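PDB 4JXR: acetyltransferase, which probably transfers the acetyl group of acetyl-CoA to an amine acceptor, as in phosphinothricin acetyltransferases of the GNAT superfamily. Local coordinates for residues G64-R76 / L84-R96. Numbering follows the deposited sequence. Where two conformers were deposited one is given.
Sequences GAVIGYAYASAFR and LVEDSIYLSPEAR
Reciprocal backbone bonds join Y69 to Y90, Y71 to S88 and S73 to E86, three antiparallel hydrogen-bonded pairs; the straightest of the six, Y90 N to Y69 O, measures 2.9 Å with 175° at the hydrogen. Beyond them I67 O accepts twice from S92, from the backbone N and, at 2.8 Å, from OG, which lies in the carbonyl plane on a lone pair. S92 OG is set between its own N and carbonyl carbon (chi1 67°), which turns it onto that oxygen. I67 and G68 both face A59 on the adjoining strand, a classic beta bulge.

Aromatic contacts occupy the face bearing Y69, Y71, S88 and Y90. The Y69 and Y90 rings run side by side with planes 28° apart, slid until they barely overlap (centroids 5.4 Å); Y69 OH comes to 3.4 Å from Y90 CD2. S88 CB makes a CH-pi contact over one Y71 face, 3.9 Å from the centroid.

This hairpin is the central part of the GNAT sheet, and strand 84-91 carries I89 and L91, acetyl-CoA-binding residues, though none is bound to this chain; their side chains share the opposite face with A70 and D87, the latter hydrogen-bonded through OD2 to H135 NE2.

Apolar packing continues at the far end, where L84 CD2 reaches F75 CB at 3.5 Å. A charged group meets the same ring: E86 OE1, salt-bridged to R76 of the second subunit, sits at the F75 edge, 3.5 Å from CD1.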
ATOM      1  N   GLY A  64     -20.933  27.135  -7.999  1.00 23.76           N
ATOM      2  CA  GLY A  64     -20.739  26.495  -6.709  1.00 20.48           C
ATOM      3  C   GLY A  64     -20.927  24.984  -6.675  1.00 18.25           C
ATOM      4  O   GLY A  64     -20.861  24.400  -5.606  1.00 20.78           O
ATOM      5  N   ALA A  65     -21.201  24.342  -7.813  1.00 18.69           N
ATOM      6  CA  ALA A  65     -21.367  22.898  -7.839  1.00 17.81           C
ATOM      7  C   ALA A  65     -19.981  22.216  -7.771  1.00 14.34           C
ATOM      8  O   ALA A  65     -19.023  22.680  -8.380  1.00 14.13           O
ATOM      9  CB  ALA A  65     -22.036  22.421  -9.118  1.00 20.73           C
ATOM     10  N   VAL A  66     -19.926  21.088  -7.066  1.00 13.08           N
ATOM     11  CA  VAL A  66     -18.678  20.318  -6.968  1.00 12.01           C
ATOM     12  C   VAL A  66     -18.407  19.624  -8.271  1.00 12.07           C
ATOM     13  O   VAL A  66     -19.237  18.850  -8.746  1.00 14.32           O
ATOM     14  CB  VAL A  66     -18.816  19.299  -5.833  1.00 12.18           C
ATOM     15  CG1 VAL A  66     -17.665  18.318  -5.849  1.00 11.92           C
ATOM     16  CG2 VAL A  66     -18.903  20.022  -4.489  1.00 13.46           C
ATOM     17  N   ILE A  67     -17.219  19.864  -8.842  1.00 10.77           N
ATOM     18  CA  ILE A  67     -16.807  19.258 -10.107  1.00 11.45           C
ATOM     19  C   ILE A  67     -15.536  18.427 -10.006  1.00 10.34           C
ATOM     20  O   ILE A  67     -15.119  17.826 -10.967  1.00 11.05           O
ATOM     21  CB  ILE A  67     -16.701  20.322 -11.226  1.00 12.44           C
ATOM     22  CG1 ILE A  67     -15.707  21.407 -10.856  1.00 14.49           C
ATOM     23  CG2 ILE A  67     -18.104  20.904 -11.505  1.00 15.12           C
ATOM     24  CD1 ILE A  67     -15.394  22.372 -11.952  1.00 15.10           C
ATOM     25  N   GLY A  68     -14.920  18.391  -8.825  1.00  9.60           N
ATOM     26  CA  GLY A  68     -13.773  17.553  -8.571  1.00  9.22           C
ATOM     27  C   GLY A  68     -13.512  17.534  -7.094  1.00  8.65           C
ATOM     28  O   GLY A  68     -14.031  18.357  -6.358  1.00  9.47           O
ATOM     29  N   TYR A  69     -12.654  16.587  -6.656  1.00  8.60           N
ATOM     30  CA  TYR A  69     -12.296  16.535  -5.235  1.00  8.19           C
ATOM     31  C   TYR A  69     -10.923  15.910  -5.115  1.00  7.70           C
ATOM     32  O   TYR A  69     -10.418  15.272  -6.043  1.00  8.50           O
ATOM     33  CB  TYR A  69     -13.344  15.798  -4.403  1.00  8.92           C
ATOM     34  CG  TYR A  69     -13.390  14.302  -4.608  1.00  8.33           C
ATOM     35  CD1 TYR A  69     -14.169  13.728  -5.627  1.00  8.51           C
ATOM     36  CD2 TYR A  69     -12.696  13.446  -3.813  1.00  8.66           C
ATOM     37  CE1 TYR A  69     -14.208  12.392  -5.812  1.00  8.89           C
ATOM     38  CE2 TYR A  69     -12.726  12.109  -4.001  1.00  9.30           C
ATOM     39  CZ  TYR A  69     -13.495  11.546  -4.990  1.00  9.16           C
ATOM     40  OH  TYR A  69     -13.563  10.199  -5.223  1.00 10.54           O
ATOM     41  N   ALA A  70     -10.335  16.094  -3.947  1.00  7.93           N
ATOM     42  CA  ALA A  70      -9.022  15.525  -3.674  1.00  7.90           C
ATOM     43  C   ALA A  70      -8.848  15.386  -2.179  1.00  8.01           C
ATOM     44  O   ALA A  70      -9.403  16.170  -1.405  1.00  8.91           O
ATOM     45  CB  ALA A  70      -7.925  16.406  -4.229  1.00  8.85           C
ATOM     46  N   TYR A  71      -8.026  14.434  -1.790  1.00  7.73           N
ATOM     47  CA  TYR A  71      -7.678  14.307  -0.389  1.00  7.85           C
ATOM     48  C   TYR A  71      -6.307  13.719  -0.247  1.00  7.65           C
ATOM     49  O   TYR A  71      -5.786  13.079  -1.170  1.00  7.97           O
ATOM     50  CB  TYR A  71      -8.721  13.480   0.405  1.00  8.77           C
ATOM     51  CG  TYR A  71      -8.909  12.078  -0.084  1.00  8.55           C
ATOM     52  CD1 TYR A  71      -8.079  11.038   0.309  1.00  9.50           C
ATOM     53  CD2 TYR A  71      -9.986  11.742  -0.877  1.00 12.12           C
ATOM     54  CE1 TYR A  71      -8.268   9.757  -0.162  1.00 11.86           C
ATOM     55  CE2 TYR A  71     -10.171  10.449  -1.318  1.00 15.26           C
ATOM     56  CZ  TYR A  71      -9.313   9.467  -0.952  1.00 14.54           C
ATOM     57  OH  TYR A  71      -9.536   8.181  -1.377  1.00 23.06           O
ATOM     58  N   ALA A  72      -5.711  13.922   0.918  1.00  7.71           N
ATOM     59  CA  ALA A  72      -4.562  13.178   1.349  1.00  7.98           C
ATOM     60  C   ALA A  72      -4.983  12.163   2.373  1.00  8.13           C
ATOM     61  O   ALA A  72      -5.949  12.379   3.121  1.00  9.44           O
ATOM     62  CB  ALA A  72      -3.499  14.103   1.945  1.00 10.08           C
ATOM     63  N   SER A  73      -4.302  11.043   2.425  1.00  7.86           N
ATOM     64  CA  SER A  73      -4.536  10.061   3.447  0.50  8.12           C
ATOM     65  C   SER A  73      -3.256   9.247   3.632  1.00  7.53           C
ATOM     66  O   SER A  73      -2.220   9.525   3.022  1.00  8.56           O
ATOM     67  CB  SER A  73      -5.696   9.170   3.067  0.50  9.42           C
ATOM     68  OG  SER A  73      -6.066   8.370   4.195  0.50  8.34           O
ATOM     69  N   ALA A  74      -3.290   8.246   4.508  1.00  8.34           N
ATOM     70  CA  ALA A  74      -2.113   7.403   4.689  1.00  8.60           C
ATOM     71  C   ALA A  74      -1.821   6.620   3.428  1.00  8.32           C
ATOM     72  O   ALA A  74      -2.731   6.136   2.751  1.00 10.56           O
ATOM     73  CB  ALA A  74      -2.344   6.432   5.807  1.00 10.25           C
ATOM     74  N   PHE A  75      -0.537   6.388   3.176  1.00  8.93           N
ATOM     75  CA  PHE A  75      -0.130   5.338   2.247  1.00  9.23           C
ATOM     76  C   PHE A  75      -0.465   3.965   2.874  1.00  8.56           C
ATOM     77  O   PHE A  75      -1.125   3.138   2.266  1.00 10.66           O
ATOM     78  CB  PHE A  75       1.377   5.470   2.016  1.00 10.29           C
ATOM     79  CG  PHE A  75       1.954   4.311   1.264  1.00 11.28           C
ATOM     80  CD1 PHE A  75       1.634   4.081  -0.034  1.00 15.14           C
ATOM     81  CD2 PHE A  75       2.828   3.436   1.854  1.00 11.60           C
ATOM     82  CE1 PHE A  75       2.123   2.979  -0.726  1.00 21.26           C
ATOM     83  CE2 PHE A  75       3.326   2.333   1.187  1.00 14.87           C
ATOM     84  CZ  PHE A  75       2.961   2.084  -0.101  1.00 19.63           C
ATOM     85  N   ARG A  76      -0.016   3.750   4.096  1.00  9.50           N
ATOM     86  CA  ARG A  76      -0.376   2.662   4.970  1.00 10.45           C
ATOM     87  C   ARG A  76      -0.438   3.240   6.381  1.00  9.87           C
ATOM     88  O   ARG A  76       0.351   4.079   6.731  1.00 11.44           O
ATOM     89  CB  ARG A  76       0.635   1.501   4.936  1.00 12.17           C
ATOM     90  CG  ARG A  76       0.650   0.763   3.645  1.00 14.86           C
ATOM     91  CD  ARG A  76       1.628  -0.415   3.478  1.00 18.12           C
ATOM     92  NE  ARG A  76       1.223  -1.210   2.322  1.00 22.18           N
ATOM     93  CZ  ARG A  76       1.809  -2.345   1.924  1.00 20.21           C
ATOM     94  NH1 ARG A  76       2.930  -2.770   2.479  1.00 18.25           N
ATOM     95  NH2 ARG A  76       1.285  -3.027   0.942  1.00 24.49           N
ATOM     96  N   LEU A  84       4.241  10.265   6.147  1.00  7.37           N
ATOM     97  CA  LEU A  84       3.998  10.051   4.704  1.00  7.04           C
ATOM     98  C   LEU A  84       2.510  10.135   4.439  1.00  6.93           C
ATOM     99  O   LEU A  84       1.701   9.494   5.106  1.00  7.61           O
ATOM    100  CB  LEU A  84       4.511   8.669   4.343  1.00  7.66           C
ATOM    101  CG  LEU A  84       4.193   8.187   2.910  1.00  7.16           C
ATOM    102  CD1 LEU A  84       4.833   9.044   1.871  1.00  7.96           C
ATOM    103  CD2 LEU A  84       4.591   6.740   2.752  1.00  8.02           C
ATOM    104  N   VAL A  85       2.152  10.892   3.418  1.00  7.04           N
ATOM    105  CA  VAL A  85       0.798  10.971   2.923  1.00  7.32           C
ATOM    106  C   VAL A  85       0.777  10.580   1.439  1.00  7.23           C
ATOM    107  O   VAL A  85       1.780  10.675   0.728  1.00  8.23           O
ATOM    108  CB  VAL A  85       0.172  12.355   3.097  1.00  8.48           C
ATOM    109  CG1 VAL A  85      -0.319  12.547   4.508  1.00 10.55           C
ATOM    110  CG2 VAL A  85       1.125  13.473   2.693  1.00  9.75           C
ATOM    111  N   GLU A  86      -0.385  10.133   1.000  1.00  7.49           N
ATOM    112  CA  GLU A  86      -0.646   9.789  -0.378  1.00  7.28           C
ATOM    113  C   GLU A  86      -1.766  10.671  -0.875  1.00  7.22           C
ATOM    114  O   GLU A  86      -2.789  10.832  -0.185  1.00  8.35           O
ATOM    115  CB  GLU A  86      -1.077   8.338  -0.459  1.00  8.26           C
ATOM    116  CG  GLU A  86      -1.471   7.881  -1.846  1.00  9.03           C
ATOM    117  CD  GLU A  86      -1.714   6.403  -1.958  1.00 10.75           C
ATOM    118  OE1 GLU A  86      -1.328   5.638  -1.081  1.00 14.56           O
ATOM    119  OE2 GLU A  86      -2.312   5.978  -2.989  1.00 11.64           O
ATOM    120  N   ASP A  87      -1.673  11.206  -2.096  1.00  7.53           N
ATOM    121  CA  ASP A  87      -2.726  12.016  -2.655  1.00  7.68           C
ATOM    122  C   ASP A  87      -3.652  11.231  -3.544  1.00  8.03           C
ATOM    123  O   ASP A  87      -3.204  10.333  -4.267  1.00 10.44           O
ATOM    124  CB  ASP A  87      -2.163  13.204  -3.501  1.00  9.77           C
ATOM    125  CG  ASP A  87      -1.416  12.826  -4.711  1.00 10.75           C
ATOM    126  OD1 ASP A  87      -0.202  12.443  -4.566  1.00 13.28           O
ATOM    127  OD2 ASP A  87      -1.970  13.006  -5.826  1.00 10.62           O
ATOM    128  N   SER A  88      -4.919  11.626  -3.538  1.00  8.37           N
ATOM    129  CA  SER A  88      -5.952  11.114  -4.427  1.00  9.61           C
ATOM    130  C   SER A  88      -6.688  12.286  -5.010  1.00  8.72           C
ATOM    131  O   SER A  88      -7.071  13.207  -4.304  1.00  9.97           O
ATOM    132  CB  SER A  88      -6.945  10.274  -3.649  1.00 12.35           C
ATOM    133  OG  SER A  88      -6.339   9.081  -3.137  1.00 13.93           O
ATOM    134  N   ILE A  89      -6.870  12.311  -6.332  1.00  9.10           N
ATOM    135  CA  ILE A  89      -7.494  13.407  -7.060  1.00  9.36           C
ATOM    136  C   ILE A  89      -8.458  12.836  -8.066  1.00  8.73           C
ATOM    137  O   ILE A  89      -8.077  11.994  -8.867  1.00  9.92           O
ATOM    138  CB  ILE A  89      -6.456  14.246  -7.796  1.00 10.44           C
ATOM    139  CG1 ILE A  89      -5.361  14.752  -6.891  1.00 12.57           C
ATOM    140  CG2 ILE A  89      -7.137  15.416  -8.528  1.00 12.19           C
ATOM    141  CD1 ILE A  89      -4.245  15.342  -7.674  1.00 15.90           C
ATOM    142  N   TYR A  90      -9.697  13.339  -8.088  1.00  9.18           N
ATOM    143  CA  TYR A  90     -10.725  12.897  -9.045  1.00  9.84           C
ATOM    144  C   TYR A  90     -11.443  14.100  -9.603  1.00 10.39           C
ATOM    145  O   TYR A  90     -12.051  14.865  -8.887  1.00 11.66           O
ATOM    146  CB  TYR A  90     -11.715  11.943  -8.389  1.00 11.26           C
ATOM    147  CG  TYR A  90     -11.041  10.651  -7.982  1.00 10.71           C
ATOM    148  CD1 TYR A  90     -10.921   9.625  -8.874  1.00 12.65           C
ATOM    149  CD2 TYR A  90     -10.541  10.459  -6.713  1.00 12.32           C
ATOM    150  CE1 TYR A  90     -10.249   8.466  -8.540  1.00 14.46           C
ATOM    151  CE2 TYR A  90      -9.847   9.282  -6.382  1.00 12.71           C
ATOM    152  CZ  TYR A  90      -9.698   8.326  -7.326  1.00 14.00           C
ATOM    153  OH  TYR A  90      -9.028   7.162  -6.996  1.00 17.77           O
ATOM    154  N   LEU A  91     -11.388  14.251 -10.920  1.00 12.11           N
ATOM    155  CA  LEU A  91     -12.074  15.309 -11.644  1.00 12.77           C
ATOM    156  C   LEU A  91     -13.199  14.738 -12.463  1.00 13.02           C
ATOM    157  O   LEU A  91     -13.011  13.752 -13.167  1.00 16.70           O
ATOM    158  CB  LEU A  91     -11.097  15.951 -12.623  1.00 13.82           C
ATOM    159  CG  LEU A  91      -9.926  16.646 -12.012  1.00 17.22           C
ATOM    160  CD1 LEU A  91      -8.996  17.200 -13.075  1.00 20.15           C
ATOM    161  CD2 LEU A  91     -10.344  17.729 -11.062  1.00 21.49           C
ATOM    162  N   SER A  92     -14.341  15.384 -12.450  1.00 12.57           N
ATOM    163  CA  SER A  92     -15.404  15.077 -13.409  1.00 13.94           C
ATOM    164  C   SER A  92     -14.887  15.383 -14.805  1.00 13.85           C
ATOM    165  O   SER A  92     -14.000  16.232 -15.008  1.00 13.25           O
ATOM    166  CB  SER A  92     -16.628  15.889 -13.118  1.00 14.57           C
ATOM    167  OG  SER A  92     -16.440  17.234 -13.328  1.00 15.25           O
ATOM    168  N   PRO A  93     -15.463  14.719 -15.832  1.00 17.89           N
ATOM    169  CA  PRO A  93     -14.995  14.978 -17.198  1.00 20.79           C
ATOM    170  C   PRO A  93     -14.984  16.454 -17.545  1.00 20.18           C
ATOM    171  O   PRO A  93     -14.018  16.910 -18.190  1.00 25.62           O
ATOM    172  CB  PRO A  93     -15.989  14.197 -18.038  1.00 28.87           C
ATOM    173  CG  PRO A  93     -16.278  12.994 -17.170  1.00 26.10           C
ATOM    174  CD  PRO A  93     -16.402  13.586 -15.789  1.00 20.40           C
ATOM    175  N   GLU A  94     -15.985  17.206 -17.095  0.50 22.30           N
ATOM    176  CA  GLU A  94     -16.109  18.610 -17.459  0.50 29.58           C
ATOM    177  C   GLU A  94     -15.091  19.505 -16.785  0.50 30.66           C
ATOM    178  O   GLU A  94     -14.888  20.642 -17.232  0.50 42.73           O
ATOM    179  CB  GLU A  94     -17.516  19.127 -17.125  0.50 38.62           C
ATOM    180  CG  GLU A  94     -17.762  19.291 -15.624  0.50 43.40           C
ATOM    181  CD  GLU A  94     -18.806  20.343 -15.281  0.50 49.46           C
ATOM    182  OE1 GLU A  94     -19.982  19.967 -15.069  0.50 53.39           O
ATOM    183  OE2 GLU A  94     -18.443  21.540 -15.209  0.50 44.70           O
ATOM    184  N   ALA A  95     -14.437  18.975 -15.741  1.00 19.81           N
ATOM    185  CA  ALA A  95     -13.433  19.716 -15.003  1.00 19.19           C
ATOM    186  C   ALA A  95     -12.028  19.521 -15.561  1.00 16.61           C
ATOM    187  O   ALA A  95     -11.096  20.078 -15.010  1.00 20.54           O
ATOM    188  CB  ALA A  95     -13.428  19.299 -13.530  1.00 19.44           C
ATOM    189  N   ARG A  96     -11.842  18.650 -16.549  1.00 14.37           N
ATOM    190  CA  ARG A  96     -10.504  18.329 -17.039  1.00 15.43           C
ATOM    191  C   ARG A  96     -10.041  19.401 -18.011  1.00 16.16           C
ATOM    192  O   ARG A  96     -10.867  20.028 -18.705  1.00 18.31           O
ATOM    193  CB  ARG A  96     -10.511  16.925 -17.619  1.00 18.67           C
ATOM    194  CG  ARG A  96     -10.830  15.841 -16.589  1.00 19.82           C
ATOM    195  CD  ARG A  96     -11.038  14.416 -17.069  1.00 22.63           C
ATOM    196  NE  ARG A  96     -11.741  13.616 -16.023  1.00 23.11           N
ATOM    197  CZ  ARG A  96     -12.390  12.470 -16.240  1.00 22.27           C
ATOM    198  NH1 ARG A  96     -12.420  11.933 -17.460  1.00 28.25           N
ATOM    199  NH2 ARG A  96     -13.017  11.844 -15.287  1.00 25.16           N
TER
HETATM  200  O   HOH W   1      -8.238   6.897  -4.323  1.00 30.67           O
HETATM  201  O   HOH W   2       1.215   6.719   5.374  1.00 10.07           O